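Local coordinates for protein putative sugar kinase PH1459 (Pyrococcus horikoshii, PDB 3EWM) that binds ATP and probably uses it to phosphorylate a sugar such as fructose, as a member of the PfkB family of carbohydrate kinases, at residues G33-N38 against D160-L165; A213-P218 against D247-A252; C221-N226 against L266-F271. One frame throughout, in Å; residues are numbered along the deposited sequence.

Contact 1 (G33-N38 against D160-L165); sequences GGAPAN and DVNLRL
The glycine-rich GGAPAN sequence, part of the first signature of the PfkB kinases, meets the loop after strand 156-160 through Ala35, whose methyl faces Asn162 and Asp160. The touch is small, burying 65 Å² in all. Ala35 CB lies 3.8 Å from Asn162 ND2, so an apolar methyl abuts the nitrogen end of the amide. It stands farther from the carboxylate, with Ala35 CB 4.4 Å from Asp160 OD2. A chi1 of -171° swings CG of Asn162 away from its own N, which carries the amide across toward the helix start. The backbone of Asn162 lies in the left-handed region, and Asn162 N gives only a weak, bent hydrogen bond to Asp160 OD1 (3.2 Å). Asp160 OD1 also forms a long, weak ion pair with Lys190, an ATP-binding residue, which puts this carboxylate beside the nucleotide site. In 33-38, Gly34 takes the N-cap position of helix 35-45, and Gly34 O receives the first helical bond from Asn38 N at 2.9 Å. Gly34 has backbone angles at which a side chain would jam against the preceding carbonyl O. Helix 245-259 lies next to both halves, with Asp247 touching Ala35 and Asp160, and Met250 touching Asp160; farther along the loop, Leu163 packs on helices 172-185 and 193-200, and Val161 on the latter.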
loop_
_atom_site.group_PDB
_atom_site.type_symbol
_atom_site.label_atom_id
_atom_site.label_comp_id
_atom_site.label_asym_id
_atom_site.label_seq_id
_atom_site.Cartn_x
_atom_site.Cartn_y
_atom_site.Cartn_z
ATOM N N GLY A 33 -6.809 -10.050 -4.362
ATOM C CA GLY A 33 -7.940 -9.941 -3.477
ATOM C C GLY A 33 -8.984 -8.967 -3.959
ATOM O O GLY A 33 -8.883 -8.386 -5.069
ATOM N N GLY A 34 -9.974 -8.788 -3.090
ATOM C CA GLY A 34 -11.116 -7.933 -3.338
ATOM C C GLY A 34 -12.268 -8.879 -3.535
ATOM O O GLY A 34 -12.220 -9.732 -4.420
ATOM N N ALA A 35 -13.293 -8.755 -2.700
ATOM C CA ALA A 35 -14.449 -9.638 -2.757
ATOM C C ALA A 35 -15.019 -9.881 -4.178
ATOM O O ALA A 35 -15.174 -11.024 -4.579
ATOM C CB ALA A 35 -15.560 -9.171 -1.744
ATOM N N PRO A 36 -15.261 -8.810 -4.973
ATOM C CA PRO A 36 -15.865 -9.056 -6.292
ATOM C C PRO A 36 -14.930 -9.841 -7.212
ATOM O O PRO A 36 -15.395 -10.647 -8.002
ATOM C CB PRO A 36 -16.113 -7.646 -6.844
ATOM C CG PRO A 36 -15.983 -6.727 -5.629
ATOM C CD PRO A 36 -14.976 -7.379 -4.768
ATOM N N ALA A 37 -13.622 -9.617 -7.082
ATOM C CA ALA A 37 -12.640 -10.413 -7.817
ATOM C C ALA A 37 -12.715 -11.860 -7.349
ATOM O O ALA A 37 -12.660 -12.784 -8.160
ATOM C CB ALA A 37 -11.266 -9.872 -7.597
ATOM N N ASN A 38 -12.822 -12.055 -6.034
ATOM C CA ASN A 38 -12.847 -13.411 -5.499
ATOM C C ASN A 38 -14.089 -14.141 -5.966
ATOM O O ASN A 38 -14.038 -15.323 -6.277
ATOM C CB ASN A 38 -12.791 -13.426 -3.966
ATOM C CG ASN A 38 -11.629 -12.612 -3.400
ATOM O OD1 ASN A 38 -10.638 -12.358 -4.072
ATOM N ND2 ASN A 38 -11.770 -12.183 -2.143
ATOM N N ASP A 160 -23.270 -7.959 -1.901
ATOM C CA ASP A 160 -22.684 -8.436 -0.669
ATOM C C ASP A 160 -22.500 -7.192 0.190
ATOM O O ASP A 160 -21.769 -6.276 -0.168
ATOM C CB ASP A 160 -21.355 -9.114 -1.002
ATOM C CG ASP A 160 -20.630 -9.647 0.212
ATOM O OD1 ASP A 160 -21.176 -9.617 1.340
ATOM O OD2 ASP A 160 -19.478 -10.081 0.015
ATOM N N VAL A 161 -23.208 -7.140 1.307
ATOM C CA VAL A 161 -23.160 -5.986 2.185
ATOM C C VAL A 161 -21.705 -5.776 2.653
ATOM O O VAL A 161 -21.225 -4.642 2.726
ATOM C CB VAL A 161 -24.149 -6.161 3.378
ATOM C CG1 VAL A 161 -23.989 -5.056 4.383
ATOM C CG2 VAL A 161 -25.602 -6.225 2.848
ATOM N N ASN A 162 -21.015 -6.875 2.934
ATOM C CA ASN A 162 -19.583 -6.853 3.247
ATOM C C ASN A 162 -19.198 -5.564 3.980
ATOM O O ASN A 162 -18.395 -4.759 3.485
ATOM C CB ASN A 162 -18.760 -6.991 1.963
ATOM C CG ASN A 162 -17.283 -7.189 2.237
ATOM O OD1 ASN A 162 -16.886 -7.520 3.352
ATOM N ND2 ASN A 162 -16.458 -6.961 1.230
ATOM N N LEU A 163 -19.773 -5.365 5.157
ATOM C CA LEU A 163 -19.645 -4.069 5.788
ATOM C C LEU A 163 -18.307 -3.920 6.500
ATOM O O LEU A 163 -17.944 -4.754 7.328
ATOM C CB LEU A 163 -20.823 -3.790 6.726
ATOM C CG LEU A 163 -20.927 -2.318 7.147
ATOM C CD1 LEU A 163 -20.686 -1.346 5.965
ATOM C CD2 LEU A 163 -22.275 -2.050 7.787
ATOM N N ARG A 164 -17.593 -2.846 6.151
ATOM C CA ARG A 164 -16.298 -2.529 6.713
ATOM C C ARG A 164 -16.383 -1.126 7.299
ATOM O O ARG A 164 -16.070 -0.140 6.630
ATOM C CB ARG A 164 -15.209 -2.613 5.627
ATOM C CG ARG A 164 -15.036 -4.007 5.021
ATOM C CD ARG A 164 -14.624 -5.025 6.090
ATOM N NE ARG A 164 -14.368 -6.360 5.542
ATOM C CZ ARG A 164 -15.245 -7.365 5.539
ATOM N NH1 ARG A 164 -16.484 -7.210 6.025
ATOM N NH2 ARG A 164 -14.887 -8.535 5.021
ATOM N N LEU A 165 -16.814 -1.059 8.556
ATOM C CA LEU A 165 -17.039 0.214 9.262
ATOM C C LEU A 165 -15.863 1.175 9.195
ATOM O O LEU A 165 -16.055 2.385 9.091
ATOM C CB LEU A 165 -17.437 -0.035 10.729
ATOM C CG LEU A 165 -18.820 -0.626 11.001
ATOM C CD1 LEU A 165 -19.172 -0.488 12.492
ATOM C CD2 LEU A 165 -19.888 0.043 10.146
#

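Contact 2 (A213-P218 against D247-A252); sequences AITLGP and DAFMAA
The ring of Phe249, projecting from helix 245-259, fits against two residues of strand 211-215, and that is where the contact is tight. Ala213 CB sits at the ring edge, in its plane, 3.8 Å from Phe249 CZ and equally close to CE2. Thr215 brings up its methyl instead of its hydroxyl: Thr215 CG2 is 4.0 Å from Phe249 CE2, and the two side chains cross obliquely. With chi1 at 60°, Thr215 keeps CG2 anti to the carbonyl carbon, while OG1 makes a weak hydrogen bond to Ala191 O of the neighbouring strand. The helix thus packs on one face of the central sheet of the ribokinase-like α/β fold, close to the ATP site to which Thr215 belongs. Replacing Phe249 by an alanine removes the ring, and would probably leave a gap beside Ala213 CB and Thr215 CG2, both without their aromatic neighbour. The remainder of 213-218 is loose by comparison. Ile214 turns away from the helix, and from Leu216 onward the chain departs from it, with Gly217 and Pro218 exposed to solvent.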
loop_
_atom_site.group_PDB
_atom_site.type_symbol
_atom_site.label_atom_id
_atom_site.label_comp_id
_atom_site.label_asym_id
_atom_site.label_seq_id
_atom_site.Cartn_x
_atom_site.Cartn_y
_atom_site.Cartn_z
ATOM N N ALA A 213 -29.568 -13.897 1.383
ATOM C CA ALA A 213 -28.742 -14.930 1.971
ATOM C C ALA A 213 -28.132 -14.329 3.208
ATOM O O ALA A 213 -27.405 -13.338 3.128
ATOM C CB ALA A 213 -27.666 -15.391 1.002
ATOM N N ILE A 214 -28.470 -14.898 4.363
ATOM C CA ILE A 214 -27.925 -14.406 5.611
ATOM C C ILE A 214 -26.938 -15.438 6.105
ATOM O O ILE A 214 -27.311 -16.581 6.365
ATOM C CB ILE A 214 -29.018 -14.119 6.701
ATOM C CG1 ILE A 214 -30.012 -13.035 6.249
ATOM C CG2 ILE A 214 -28.369 -13.687 8.012
ATOM C CD1 ILE A 214 -29.393 -11.755 5.679
ATOM N N THR A 215 -25.681 -15.027 6.226
ATOM C CA THR A 215 -24.639 -15.915 6.700
ATOM C C THR A 215 -24.598 -15.931 8.234
ATOM O O THR A 215 -24.772 -14.904 8.905
ATOM C CB THR A 215 -23.265 -15.547 6.098
ATOM O OG1 THR A 215 -22.922 -14.200 6.461
ATOM C CG2 THR A 215 -23.302 -15.665 4.560
ATOM N N LEU A 216 -24.380 -17.120 8.782
ATOM C CA LEU A 216 -24.302 -17.265 10.230
ATOM C C LEU A 216 -22.910 -17.768 10.641
ATOM O O LEU A 216 -22.752 -18.465 11.642
ATOM C CB LEU A 216 -25.465 -18.145 10.733
ATOM C CG LEU A 216 -26.861 -17.936 10.101
ATOM C CD1 LEU A 216 -27.814 -19.092 10.387
ATOM C CD2 LEU A 216 -27.537 -16.595 10.474
ATOM N N GLY A 217 -21.902 -17.375 9.863
ATOM C CA GLY A 217 -20.513 -17.766 10.091
ATOM C C GLY A 217 -20.273 -19.251 9.843
ATOM O O GLY A 217 -20.723 -19.795 8.832
ATOM N N PRO A 218 -19.549 -19.913 10.772
ATOM C CA PRO A 218 -19.362 -21.375 10.762
ATOM C C PRO A 218 -20.653 -22.186 10.893
ATOM O O PRO A 218 -20.697 -23.321 10.419
ATOM C CB PRO A 218 -18.450 -21.623 11.978
ATOM C CG PRO A 218 -17.736 -20.300 12.181
ATOM C CD PRO A 218 -18.796 -19.277 11.873
ATOM N N ASP A 247 -16.905 -15.638 -0.143
ATOM C CA ASP A 247 -16.909 -15.326 -1.572
ATOM C C ASP A 247 -17.197 -16.557 -2.428
ATOM O O ASP A 247 -17.825 -16.444 -3.466
ATOM C CB ASP A 247 -15.628 -14.642 -1.970
ATOM C CG ASP A 247 -15.488 -13.277 -1.318
ATOM O OD1 ASP A 247 -16.526 -12.625 -1.039
ATOM O OD2 ASP A 247 -14.353 -12.865 -1.072
ATOM N N ALA A 248 -16.705 -17.715 -1.990
ATOM C CA ALA A 248 -17.071 -19.004 -2.580
ATOM C C ALA A 248 -18.589 -19.210 -2.505
ATOM O O ALA A 248 -19.234 -19.572 -3.495
ATOM C CB ALA A 248 -16.362 -20.116 -1.866
ATOM N N PHE A 249 -19.141 -18.983 -1.315
ATOM C CA PHE A 249 -20.567 -19.048 -1.107
ATOM C C PHE A 249 -21.321 -18.101 -2.058
ATOM O O PHE A 249 -22.275 -18.512 -2.710
ATOM C CB PHE A 249 -20.896 -18.750 0.362
ATOM C CG PHE A 249 -22.345 -18.514 0.608
ATOM C CD1 PHE A 249 -23.216 -19.583 0.751
ATOM C CD2 PHE A 249 -22.839 -17.230 0.714
ATOM C CE1 PHE A 249 -24.577 -19.376 0.975
ATOM C CE2 PHE A 249 -24.198 -17.006 0.943
ATOM C CZ PHE A 249 -25.064 -18.093 1.071
HETATM N N MSE A 250 -20.890 -16.840 -2.143
HETATM C CA MSE A 250 -21.524 -15.895 -3.074
HETATM C C MSE A 250 -21.484 -16.420 -4.504
HETATM O O MSE A 250 -22.495 -16.411 -5.200
HETATM C CB MSE A 250 -20.866 -14.500 -3.002
HETATM C CG MSE A 250 -21.555 -13.432 -3.841
HETATM SE SE MSE A 250 -23.481 -13.302 -3.497
HETATM C CE MSE A 250 -23.632 -11.350 -3.288
ATOM N N ALA A 251 -20.305 -16.856 -4.942
ATOM C CA ALA A 251 -20.161 -17.403 -6.287
ATOM C C ALA A 251 -21.168 -18.531 -6.539
ATOM O O ALA A 251 -21.888 -18.512 -7.530
ATOM C CB ALA A 251 -18.739 -17.887 -6.518
ATOM N N ALA A 252 -21.240 -19.472 -5.597
ATOM C CA ALA A 252 -22.195 -20.578 -5.676
ATOM C C ALA A 252 -23.633 -20.099 -5.762
ATOM O O ALA A 252 -24.441 -20.677 -6.481
ATOM C CB ALA A 252 -22.042 -21.492 -4.475
#

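Contact 3 (C221-N226 against L266-F271); sequences CRLIKN and LKLGKF
Leu266 O accepts a hydrogen bond from Lys270 N at 2.9 Å, holding in shape the helical turn on which Leu223 rests, at Leu268 and Gly269. This is helix 265-279 lying on one face of the central mixed sheet of the ribokinase-like fold, against strand 220-225 of its antiparallel end. A second bond of the same kind, from Phe271 N to Lys267 O at 3.0 Å, continues the turn. The contact itself is apolar and rests on one branch. Leu223 has CG beside its backbone N (chi1 -63°) and CD1 fully extended (chi2 -180°), and this reach brings the methyl onto the helix backbone. Leu223 CD1 lies 3.7 Å from Gly269 N and 3.8 Å from Gly269 CA. With no side chain at Gly269, the methyl meets backbone atoms directly, and the nearest CA atoms of strand and helix, those of Leu223 and Gly269, are 7.1 Å apart. Leu253 of helix 245-259 touches both Leu223 and Leu268, so the two helices share this leucine cluster, and Ala213 of the adjoining strand borders it. Around its edge, charged residues hold other elements: Arg222 pairs with Asp231, and Lys267 with Glu302. Beside the glycine, Leu268 CG is 4.1 Å from Leu223 CD1.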
loop_
_atom_site.group_PDB
_atom_site.type_symbol
_atom_site.label_atom_id
_atom_site.label_comp_id
_atom_site.label_asym_id
_atom_site.label_seq_id
_atom_site.Cartn_x
_atom_site.Cartn_y
_atom_site.Cartn_z
ATOM N N CYS A 221 -25.920 -20.904 7.070
ATOM C CA CYS A 221 -26.587 -19.731 6.543
ATOM C C CYS A 221 -28.068 -19.978 6.353
ATOM O O CYS A 221 -28.574 -21.072 6.613
ATOM C CB CYS A 221 -25.941 -19.286 5.228
ATOM S SG CYS A 221 -26.072 -20.483 3.915
ATOM N N ARG A 222 -28.749 -18.948 5.884
ATOM C CA ARG A 222 -30.184 -18.968 5.764
ATOM C C ARG A 222 -30.554 -18.270 4.459
ATOM O O ARG A 222 -29.968 -17.257 4.101
ATOM C CB ARG A 222 -30.762 -18.270 6.994
ATOM C CG ARG A 222 -32.138 -17.671 6.881
ATOM C CD ARG A 222 -32.504 -16.942 8.197
ATOM N NE ARG A 222 -32.261 -17.775 9.368
ATOM C CZ ARG A 222 -31.603 -17.405 10.466
ATOM N NH1 ARG A 222 -31.126 -16.168 10.615
ATOM N NH2 ARG A 222 -31.443 -18.282 11.445
ATOM N N LEU A 223 -31.498 -18.846 3.728
ATOM C CA LEU A 223 -31.972 -18.238 2.498
ATOM C C LEU A 223 -33.397 -17.804 2.699
ATOM O O LEU A 223 -34.234 -18.596 3.116
ATOM C CB LEU A 223 -31.886 -19.202 1.322
ATOM C CG LEU A 223 -30.483 -19.670 0.940
ATOM C CD1 LEU A 223 -30.587 -20.609 -0.237
ATOM C CD2 LEU A 223 -29.575 -18.491 0.630
ATOM N N ILE A 224 -33.658 -16.539 2.416
ATOM C CA ILE A 224 -34.980 -15.964 2.607
ATOM C C ILE A 224 -35.545 -15.502 1.272
ATOM O O ILE A 224 -34.911 -14.735 0.536
ATOM C CB ILE A 224 -34.939 -14.792 3.595
ATOM C CG1 ILE A 224 -34.297 -15.238 4.904
ATOM C CG2 ILE A 224 -36.355 -14.237 3.840
ATOM C CD1 ILE A 224 -33.112 -14.421 5.277
ATOM N N LYS A 225 -36.737 -15.991 0.961
ATOM C CA LYS A 225 -37.513 -15.453 -0.145
ATOM C C LYS A 225 -38.904 -15.142 0.368
ATOM O O LYS A 225 -39.617 -16.034 0.857
ATOM C CB LYS A 225 -37.553 -16.404 -1.337
ATOM C CG LYS A 225 -38.300 -15.806 -2.516
ATOM C CD LYS A 225 -37.879 -16.412 -3.829
ATOM C CE LYS A 225 -38.555 -15.680 -5.000
ATOM N NZ LYS A 225 -38.294 -14.200 -5.009
ATOM N N ASN A 226 -39.269 -13.863 0.271
ATOM C CA ASN A 226 -40.497 -13.338 0.871
ATOM C C ASN A 226 -40.567 -13.697 2.348
ATOM O O ASN A 226 -39.780 -13.180 3.142
ATOM C CB ASN A 226 -41.727 -13.815 0.093
ATOM C CG ASN A 226 -41.629 -13.498 -1.382
ATOM O OD1 ASN A 226 -41.852 -14.360 -2.232
ATOM N ND2 ASN A 226 -41.265 -12.259 -1.696
ATOM N N LEU A 266 -33.990 -24.845 -1.634
ATOM C CA LEU A 266 -33.345 -26.095 -1.230
ATOM C C LEU A 266 -32.181 -26.508 -2.132
ATOM O O LEU A 266 -31.103 -26.817 -1.639
ATOM C CB LEU A 266 -34.384 -27.220 -1.122
ATOM C CG LEU A 266 -35.333 -27.080 0.073
ATOM C CD1 LEU A 266 -36.299 -28.244 0.087
ATOM C CD2 LEU A 266 -34.535 -27.029 1.397
ATOM N N LYS A 267 -32.391 -26.483 -3.446
ATOM C CA LYS A 267 -31.344 -26.874 -4.395
ATOM C C LYS A 267 -30.194 -25.876 -4.308
ATOM O O LYS A 267 -29.020 -26.253 -4.313
ATOM C CB LYS A 267 -31.892 -26.916 -5.825
ATOM C CG LYS A 267 -32.815 -28.098 -6.102
ATOM C CD LYS A 267 -33.422 -27.973 -7.496
ATOM C CE LYS A 267 -34.569 -28.963 -7.691
ATOM N NZ LYS A 267 -34.074 -30.357 -7.741
ATOM N N LEU A 268 -30.560 -24.607 -4.218
ATOM C CA LEU A 268 -29.604 -23.530 -4.126
ATOM C C LEU A 268 -28.831 -23.625 -2.804
ATOM O O LEU A 268 -27.609 -23.578 -2.798
ATOM C CB LEU A 268 -30.355 -22.217 -4.241
ATOM C CG LEU A 268 -29.578 -20.917 -4.226
ATOM C CD1 LEU A 268 -28.540 -20.901 -5.334
ATOM C CD2 LEU A 268 -30.630 -19.802 -4.407
ATOM N N GLY A 269 -29.554 -23.801 -1.699
ATOM C CA GLY A 269 -28.938 -23.977 -0.378
ATOM C C GLY A 269 -27.953 -25.133 -0.286
ATOM O O GLY A 269 -26.827 -24.963 0.205
ATOM N N LYS A 270 -28.368 -26.303 -0.759
ATOM C CA LYS A 270 -27.494 -27.482 -0.770
ATOM C C LYS A 270 -26.256 -27.273 -1.655
ATOM O O LYS A 270 -25.165 -27.697 -1.300
ATOM C CB LYS A 270 -28.260 -28.748 -1.176
ATOM C CG LYS A 270 -29.474 -29.099 -0.281
ATOM C CD LYS A 270 -29.101 -29.311 1.190
ATOM C CE LYS A 270 -29.495 -28.132 2.088
ATOM N NZ LYS A 270 -29.347 -28.498 3.536
ATOM N N PHE A 271 -26.425 -26.587 -2.783
ATOM C CA PHE A 271 -25.290 -26.304 -3.674
ATOM C C PHE A 271 -24.326 -25.315 -3.028
ATOM O O PHE A 271 -23.126 -25.577 -2.939
ATOM C CB PHE A 271 -25.741 -25.809 -5.053
ATOM C CG PHE A 271 -24.592 -25.449 -5.977
ATOM C CD1 PHE A 271 -23.694 -26.427 -6.410
ATOM C CD2 PHE A 271 -24.415 -24.137 -6.405
ATOM C CE1 PHE A 271 -22.632 -26.112 -7.244
ATOM C CE2 PHE A 271 -23.360 -23.796 -7.249
ATOM C CZ PHE A 271 -22.464 -24.785 -7.678
#

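Overall arrangement
The three contacts run in a row, about 12 Å between the centres of contacts 1 and 2 and about 10 Å between those of contacts 2 and 3; contacts 1 and 3 do not touch. Asp247 joins the first pair: Asp247 OD2 probably accepts a hydrogen bond from Asn38 ND2 (2.9 Å), while Asp247 OD1 lies 4.0 Å from Asp160 OD2. Contacts 2 and 3 share the sheet, where Ile214 N probably bonds to Arg222 O, and Phe249 CE1 packs on Cys221 SG at 3.5 Å. Contact 2 holds ATP-binding Thr215; the side chain of Leu223 in contact 3 is about 8 Å from that of Thr215 and from that of Lys190, although ATP-binding Gly220 directly precedes segment 221-226.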